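Local coordinates for protein ferredoxin (Mycobacterium smegmatis, PDB 2V2K) that transfers electrons in a wide variety of metabolic reactions by means of two iron-sulfur clusters, at residues 15-18 against 24-27; 29-34 against 65-70. One frame throughout, in Å; residues are numbered along the deposited sequence.

Contact 1. Residues 15-18 against 24-27. With F3S (Fe3-s4 cluster), chain D; F3S (Fe3-s4 cluster), chain C.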
ATOM      1  N   ALA A  15      -6.664   1.079   9.273  1.00 23.07           N
ATOM      2  CA  ALA A  15      -6.124   1.700  10.477  1.00 22.93           C
ATOM      3  C   ALA A  15      -4.903   2.578  10.163  1.00 22.65           C
ATOM      4  O   ALA A  15      -4.691   3.625  10.785  1.00 22.00           O
ATOM      5  CB  ALA A  15      -5.737   0.618  11.468  1.00 22.70           C
ATOM      6  N   CYS A  16      -4.082   2.114   9.212  1.00 22.47           N
ATOM      7  CA  CYS A  16      -2.825   2.780   8.794  1.00 22.41           C
ATOM      8  C   CYS A  16      -2.989   4.211   8.303  1.00 23.66           C
ATOM      9  O   CYS A  16      -2.159   5.075   8.620  1.00 23.39           O
ATOM     10  CB  CYS A  16      -2.135   1.959   7.704  1.00 22.55           C
ATOM     11  SG  CYS A  16      -3.148   1.707   6.225  1.00 21.74           S
ATOM     12  N   ILE A  17      -4.056   4.472   7.545  1.00 23.68           N
ATOM     13  CA  ILE A  17      -4.231   5.799   6.942  1.00 24.82           C
ATOM     14  C   ILE A  17      -4.371   6.888   8.000  1.00 25.47           C
ATOM     15  O   ILE A  17      -3.879   8.001   7.799  1.00 26.09           O
ATOM     16  CB  ILE A  17      -5.358   5.830   5.866  1.00 25.09           C
ATOM     17  CG1 ILE A  17      -6.731   5.511   6.444  1.00 26.51           C
ATOM     18  CG2 ILE A  17      -5.030   4.840   4.749  1.00 25.44           C
ATOM     19  CD1 ILE A  17      -7.891   5.927   5.495  1.00 27.66           C
ATOM     20  N   GLU A  18      -5.013   6.569   9.119  1.00 24.69           N
ATOM     21  CA  GLU A  18      -5.094   7.495  10.246  1.00 26.40           C
ATOM     22  C   GLU A  18      -3.725   8.056  10.627  1.00 26.23           C
ATOM     23  O   GLU A  18      -3.582   9.251  10.888  1.00 28.01           O
ATOM     24  CB  GLU A  18      -5.739   6.814  11.455  1.00 26.22           C
ATOM     25  CG  GLU A  18      -6.745   5.733  11.094  1.00 30.15           C
ATOM     26  N   CYS A  24       0.262   9.529   2.483  1.00 20.00           N
ATOM     27  CA  CYS A  24       0.813   8.865   1.256  1.00 20.61           C
ATOM     28  C   CYS A  24       0.381   7.405   1.038  1.00 20.29           C
ATOM     29  O   CYS A  24       0.993   6.692   0.225  1.00 19.55           O
ATOM     30  CB  CYS A  24       2.335   8.941   1.229  1.00 20.02           C
ATOM     31  SG  CYS A  24       3.139   7.883   2.422  1.00 23.07           S
ATOM     32  N   ILE A  25      -0.692   6.974   1.723  1.00 20.17           N
ATOM     33  CA  ILE A  25      -1.205   5.618   1.635  1.00 20.60           C
ATOM     34  C   ILE A  25      -2.531   5.683   0.874  1.00 19.99           C
ATOM     35  O   ILE A  25      -3.498   6.248   1.359  1.00 20.91           O
ATOM     36  CB  ILE A  25      -1.374   4.917   3.016  1.00 21.41           C
ATOM     37  CG1 ILE A  25      -0.162   5.183   3.932  1.00 21.53           C
ATOM     38  CG2 ILE A  25      -1.600   3.375   2.770  1.00 20.79           C
ATOM     39  CD1 ILE A  25      -0.091   4.365   5.232  1.00 21.15           C
ATOM     40  N   TYR A  26      -2.518   5.122  -0.335  1.00 19.65           N
ATOM     41  CA  TYR A  26      -3.591   5.277  -1.318  1.00 20.07           C
ATOM     42  C   TYR A  26      -4.364   3.976  -1.518  1.00 20.32           C
ATOM     43  O   TYR A  26      -3.772   2.894  -1.481  1.00 20.20           O
ATOM     44  CB  TYR A  26      -3.042   5.720  -2.667  1.00 19.96           C
ATOM     45  CG  TYR A  26      -2.372   7.093  -2.727  1.00 18.87           C
ATOM     46  CD1 TYR A  26      -2.950   8.150  -3.432  1.00 21.33           C
ATOM     47  CD2 TYR A  26      -1.135   7.341  -2.099  1.00 17.87           C
ATOM     48  CE1 TYR A  26      -2.317   9.423  -3.520  1.00 21.44           C
ATOM     49  CE2 TYR A  26      -0.501   8.606  -2.197  1.00 20.02           C
ATOM     50  CZ  TYR A  26      -1.099   9.632  -2.902  1.00 19.56           C
ATOM     51  OH  TYR A  26      -0.485  10.875  -2.977  1.00 19.51           O
ATOM     52  N   GLU A  27      -5.664   4.102  -1.787  1.00 21.20           N
ATOM     53  CA  GLU A  27      -6.543   2.931  -1.868  1.00 22.25           C
ATOM     54  C   GLU A  27      -6.820   2.451  -3.299  1.00 22.15           C
ATOM     55  O   GLU A  27      -7.273   3.229  -4.136  1.00 21.95           O
ATOM     56  CB  GLU A  27      -7.879   3.225  -1.193  1.00 22.67           C
ATOM     57  CG  GLU A  27      -8.736   1.981  -1.002  1.00 24.61           C
ATOM     58  CD  GLU A  27     -10.035   2.245  -0.292  1.00 27.62           C
ATOM     59  OE1 GLU A  27     -10.247   3.390   0.173  1.00 30.08           O
ATOM     60  OE2 GLU A  27     -10.874   1.310  -0.212  1.00 32.33           O
TER
HETATM   61 FE1  F3S D 108      -3.761  -0.628   6.228  1.00 15.67          FE
HETATM   62 FE3  F3S D 108      -4.223  -2.776   4.751  1.00 15.93          FE
HETATM   63 FE4  F3S D 108      -3.444  -3.050   7.268  1.00 16.45          FE
HETATM   64  S1  F3S D 108      -5.400  -1.001   4.705  1.00 17.82           S
HETATM   65  S2  F3S D 108      -4.271  -1.272   8.345  1.00 16.95           S
HETATM   66  S3  F3S D 108      -2.339  -2.137   5.535  1.00 16.89           S
HETATM   67  S4  F3S D 108      -4.917  -4.339   6.054  1.00 19.61           S
HETATM   68 FE1  F3S C 107       5.660   6.222   5.291  1.00 14.17          FE
HETATM   69 FE3  F3S C 107       4.063   4.936   7.114  1.00 13.82          FE
HETATM   70 FE4  F3S C 107       3.533   7.468   6.341  1.00 15.68          FE
HETATM   71  S1  F3S C 107       6.340   4.924   7.030  1.00 16.10           S
HETATM   72  S2  F3S C 107       5.590   8.418   5.967  1.00 15.59           S
HETATM   73  S3  F3S C 107       3.504   5.571   4.967  1.00 14.13           S
HETATM   74  S4  F3S C 107       3.351   6.638   8.500  1.00 16.02           S
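In the two-cluster ferredoxin fold, the short helix 15-19, which carries a cluster cysteine, packs through Cys-16 and Ile-17 against Ile-25 on the first strand of the 25-27/32-34 hairpin. Both clusters border this contact. Cys-16 SG binds FE1 of the chain D [3Fe-4S] cluster at 2.4 Å. Its chi1 of 59° sets SG between the backbone N and the carbonyl carbon, where it reaches the iron. CB of Cys-16 meets CD1 of Ile-25 at 4.0 Å. Both branches of Ile-25 and the CB from which they fork take part. Its CG1 is anti to the carbonyl carbon (chi1 -43°) and the chain then runs extended, carrying CD1 to within 3.8 Å of S3 of the chain C cluster. Its CG2 lies 4.1 Å from Cys-16 SG, while its CB receives CG2 of Ile-17 at 4.0 Å. One apolar side chain thus lies alongside an iron-bound sulfur of one cluster and an inorganic sulfide of the other. The two isoleucines cross obliquely, and CG2 of Ile-17 also rests against Ile-25 O. Ile-25 is buried, whereas Ile-17 is exposed. The chain C cluster is modelled as [3Fe-4S], although its site is assigned by similarity to a [4Fe-4S] cluster with Cys-20, Cys-39, Cys-42 and Cys-45 as ligands. Cys-42 is modified to S-mercaptocysteine here, consistent with loss of the fourth iron. Further along the strand, Glu-27 OE2 forms salt bridges with Lys-12 and Lys-14. At the clusters' margins, Ala-15 N lies 3.5 Å from S2 of the chain D cluster, and Cys-24 SG approaches S3 of the chain C cluster to 3.5 Å but remains 4.0 Å from its FE4.

Contact 2. Residues 29-34 against 65-70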
ATOM      1  N   ALA A  29      -8.645  -1.100  -5.548  1.00 22.31           N
ATOM      2  CA  ALA A  29      -9.725  -2.069  -5.425  1.00 22.44           C
ATOM      3  C   ALA A  29      -9.392  -3.236  -4.496  1.00 22.23           C
ATOM      4  O   ALA A  29     -10.271  -3.710  -3.770  1.00 22.89           O
ATOM      5  CB  ALA A  29     -10.095  -2.602  -6.812  1.00 22.21           C
ATOM      6  N   ARG A  30      -8.143  -3.721  -4.536  1.00 21.06           N
ATOM      7  CA  ARG A  30      -7.725  -4.923  -3.809  1.00 21.55           C
ATOM      8  C   ARG A  30      -6.978  -4.689  -2.494  1.00 21.07           C
ATOM      9  O   ARG A  30      -7.019  -5.539  -1.601  1.00 21.84           O
ATOM     10  CB  ARG A  30      -6.813  -5.798  -4.692  1.00 21.72           C
ATOM     11  CG  ARG A  30      -7.414  -6.255  -5.992  1.00 21.56           C
ATOM     12  CD  ARG A  30      -8.673  -7.092  -5.819  1.00 21.43           C
ATOM     13  NE  ARG A  30      -8.486  -8.366  -5.108  1.00 20.21           N
ATOM     14  CZ  ARG A  30      -7.998  -9.492  -5.639  1.00 22.70           C
ATOM     15  NH1 ARG A  30      -7.588  -9.535  -6.904  1.00 22.40           N
ATOM     16  NH2 ARG A  30      -7.908 -10.594  -4.897  1.00 23.87           N
ATOM     17  N   MET A  31      -6.253  -3.581  -2.404  1.00 20.92           N
ATOM     18  CA  MET A  31      -5.421  -3.277  -1.219  1.00 21.10           C
ATOM     19  C   MET A  31      -5.100  -1.777  -1.186  1.00 20.96           C
ATOM     20  O   MET A  31      -5.519  -1.033  -2.075  1.00 20.71           O
ATOM     21  CB  MET A  31      -4.117  -4.123  -1.197  1.00 21.22           C
ATOM     22  CG  MET A  31      -3.208  -3.921  -2.392  1.00 22.52           C
ATOM     23  SD  MET A  31      -1.780  -5.035  -2.440  1.00 25.65           S
ATOM     24  CE  MET A  31      -0.737  -4.411  -1.131  1.00 28.51           C
ATOM     25  N   LEU A  32      -4.415  -1.348  -0.120  1.00 20.65           N
ATOM     26  CA  LEU A  32      -3.791  -0.025  -0.057  1.00 20.97           C
ATOM     27  C   LEU A  32      -2.305  -0.123  -0.453  1.00 20.12           C
ATOM     28  O   LEU A  32      -1.717  -1.192  -0.412  1.00 20.34           O
ATOM     29  CB  LEU A  32      -3.942   0.613   1.324  1.00 20.63           C
ATOM     30  CG  LEU A  32      -5.243   1.393   1.445  1.00 23.30           C
ATOM     31  CD1 LEU A  32      -6.416   0.397   1.395  1.00 21.52           C
ATOM     32  CD2 LEU A  32      -5.282   2.250   2.704  1.00 23.94           C
ATOM     33  N   TYR A  33      -1.750   1.017  -0.867  1.00 19.71           N
ATOM     34  CA  TYR A  33      -0.398   1.141  -1.439  1.00 19.98           C
ATOM     35  C   TYR A  33       0.299   2.382  -0.882  1.00 20.19           C
ATOM     36  O   TYR A  33      -0.306   3.472  -0.831  1.00 19.42           O
ATOM     37  CB  TYR A  33      -0.473   1.247  -2.967  1.00 20.40           C
ATOM     38  CG  TYR A  33      -1.213   0.115  -3.687  1.00 19.66           C
ATOM     39  CD1 TYR A  33      -2.612   0.125  -3.835  1.00 21.94           C
ATOM     40  CD2 TYR A  33      -0.514  -0.949  -4.225  1.00 22.80           C
ATOM     41  CE1 TYR A  33      -3.277  -0.919  -4.509  1.00 21.58           C
ATOM     42  CE2 TYR A  33      -1.166  -1.992  -4.893  1.00 21.80           C
ATOM     43  CZ  TYR A  33      -2.543  -1.958  -5.037  1.00 23.24           C
ATOM     44  OH  TYR A  33      -3.152  -3.008  -5.698  1.00 22.76           O
ATOM     45  N   ILE A  34       1.533   2.224  -0.427  1.00 20.17           N
ATOM     46  CA  ILE A  34       2.360   3.353   0.082  1.00 19.41           C
ATOM     47  C   ILE A  34       3.138   3.948  -1.080  1.00 19.46           C
ATOM     48  O   ILE A  34       3.870   3.218  -1.788  1.00 17.85           O
ATOM     49  CB  ILE A  34       3.323   2.915   1.206  1.00 18.79           C
ATOM     50  CG1 ILE A  34       2.502   2.534   2.452  1.00 20.04           C
ATOM     51  CG2 ILE A  34       4.396   3.998   1.466  1.00 18.11           C
ATOM     52  CD1 ILE A  34       3.277   1.909   3.613  1.00 18.66           C
ATOM     53  N   SER A  65       8.346 -10.542  -1.751  1.00 27.69           N
ATOM     54  CA  SER A  65       9.340  -9.569  -2.216  1.00 27.90           C
ATOM     55  C   SER A  65       8.882  -8.712  -3.411  1.00 27.70           C
ATOM     56  O   SER A  65       9.402  -7.617  -3.618  1.00 28.73           O
ATOM     57  CB  SER A  65      10.680 -10.248  -2.518  1.00 28.31           C
ATOM     58  OG  SER A  65      10.562 -11.202  -3.555  1.00 28.64           O
ATOM     59  N   SER A  66       7.895  -9.177  -4.173  1.00 27.14           N
ATOM     60  CA  SER A  66       7.454  -8.452  -5.355  1.00 27.07           C
ATOM     61  C   SER A  66       6.519  -7.278  -5.011  1.00 26.18           C
ATOM     62  O   SER A  66       6.254  -6.432  -5.862  1.00 25.27           O
ATOM     63  CB  SER A  66       6.770  -9.403  -6.335  1.00 27.62           C
ATOM     64  OG  SER A  66       5.490  -9.757  -5.827  1.00 30.45           O
ATOM     65  N   TYR A  67       6.047  -7.222  -3.764  1.00 25.59           N
ATOM     66  CA  TYR A  67       5.112  -6.162  -3.341  1.00 25.01           C
ATOM     67  C   TYR A  67       5.696  -4.741  -3.309  1.00 24.45           C
ATOM     68  O   TYR A  67       4.973  -3.794  -3.561  1.00 23.10           O
ATOM     69  CB  TYR A  67       4.394  -6.513  -2.018  1.00 25.51           C
ATOM     70  CG  TYR A  67       3.230  -7.456  -2.231  1.00 24.55           C
ATOM     71  CD1 TYR A  67       1.934  -6.972  -2.434  1.00 24.60           C
ATOM     72  CD2 TYR A  67       3.430  -8.831  -2.282  1.00 25.19           C
ATOM     73  CE1 TYR A  67       0.869  -7.833  -2.652  1.00 25.66           C
ATOM     74  CE2 TYR A  67       2.383  -9.698  -2.509  1.00 25.42           C
ATOM     75  CZ  TYR A  67       1.095  -9.210  -2.690  1.00 25.97           C
ATOM     76  OH  TYR A  67       0.044 -10.089  -2.932  1.00 26.82           O
ATOM     77  N   ALA A  68       6.991  -4.588  -3.047  1.00 23.86           N
ATOM     78  CA  ALA A  68       7.622  -3.267  -3.165  1.00 24.02           C
ATOM     79  C   ALA A  68       7.471  -2.637  -4.551  1.00 23.62           C
ATOM     80  O   ALA A  68       7.068  -1.491  -4.665  1.00 24.30           O
ATOM     81  CB  ALA A  68       9.105  -3.336  -2.766  1.00 24.32           C
ATOM     82  N   GLN A  69       7.808  -3.379  -5.608  1.00 23.72           N
ATOM     83  CA  GLN A  69       7.524  -2.904  -6.960  1.00 24.12           C
ATOM     84  C   GLN A  69       6.030  -2.655  -7.230  1.00 23.69           C
ATOM     85  O   GLN A  69       5.683  -1.736  -7.984  1.00 23.67           O
ATOM     86  CB  GLN A  69       8.043  -3.891  -8.006  1.00 25.16           C
ATOM     87  CG  GLN A  69       8.014  -3.327  -9.415  1.00 27.71           C
ATOM     88  CD  GLN A  69       8.945  -2.127  -9.588  1.00 31.91           C
ATOM     89  OE1 GLN A  69       8.531  -1.061 -10.061  1.00 33.69           O
ATOM     90  NE2 GLN A  69      10.209  -2.292  -9.185  1.00 34.68           N
ATOM     91  N   ALA A  70       5.169  -3.464  -6.621  1.00 23.02           N
ATOM     92  CA  ALA A  70       3.730  -3.332  -6.810  1.00 22.74           C
ATOM     93  C   ALA A  70       3.220  -2.006  -6.256  1.00 21.82           C
ATOM     94  O   ALA A  70       2.353  -1.367  -6.851  1.00 21.93           O
ATOM     95  CB  ALA A  70       3.001  -4.497  -6.156  1.00 22.65           C
TER
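Met-31 SD meets the edge of the Tyr-67 ring, 3.9 Å from CE1, in a Met-aromatic contact joining the hairpin to helix 67-73. The sulfur is 5.1 Å from the ring centroid and 84° off the ring normal, so it sits almost in the ring plane. A bend at the end of the methionine (chi3 -72°) brings CE to the same edge, lifted out of the ring plane, 3.9 Å from Tyr-67 CD1. The second touch, one turn on, is made by a backbone atom: Ala-70 O approaches Tyr-33 CD2 obliquely at 3.9 Å. The phenol ends are held by acids, Tyr-67 OH by Glu-6 OE1 and Tyr-33 OH by Asp-93 OD2, while the Tyr-33 ring also stacks with Phe-74. Asn-71 ties the same elements by polar bonds, its OD1 accepting from Ile-34 N and its ND2 donating to Tyr-67 O, and Ile-97 of helix 95-98 packs on Met-31, Tyr-33 and Ala-70. Met-31 also comes within about 4 Å of the side chain of Cys-8, a [3Fe-4S] ligand by similarity. Between the two segments, then, cohesion is chiefly dispersive, with the edge C-H groups of Tyr-67 turned to the polarisable sulfur.

Contacts 1 and 2 follow one another along the chain, their centres 12 Å apart, and share one two-stranded antiparallel sheet: 15-18 packs on strand 25-27, and helix 67-73 packs on the segment bearing strand 32-34. A probable backbone hydrogen bond, Tyr-26 N to Tyr-33 O at 2.8 Å, joins the strands, and Leu-32 CD2 packs 3.3 Å from Ile-17 CG2. Both contacts are largely buried, but Ile-17 gives contact 1 an exposed edge, whereas all four touching residues of contact 2 are buried. Their chemistry diverges: aliphatic groups and metal-bound thiolate lie between two clusters in contact 1; in contact 2 a thioether and a tyrosine ring of the hairpin meet a ring and a backbone carbonyl of helix 67-73.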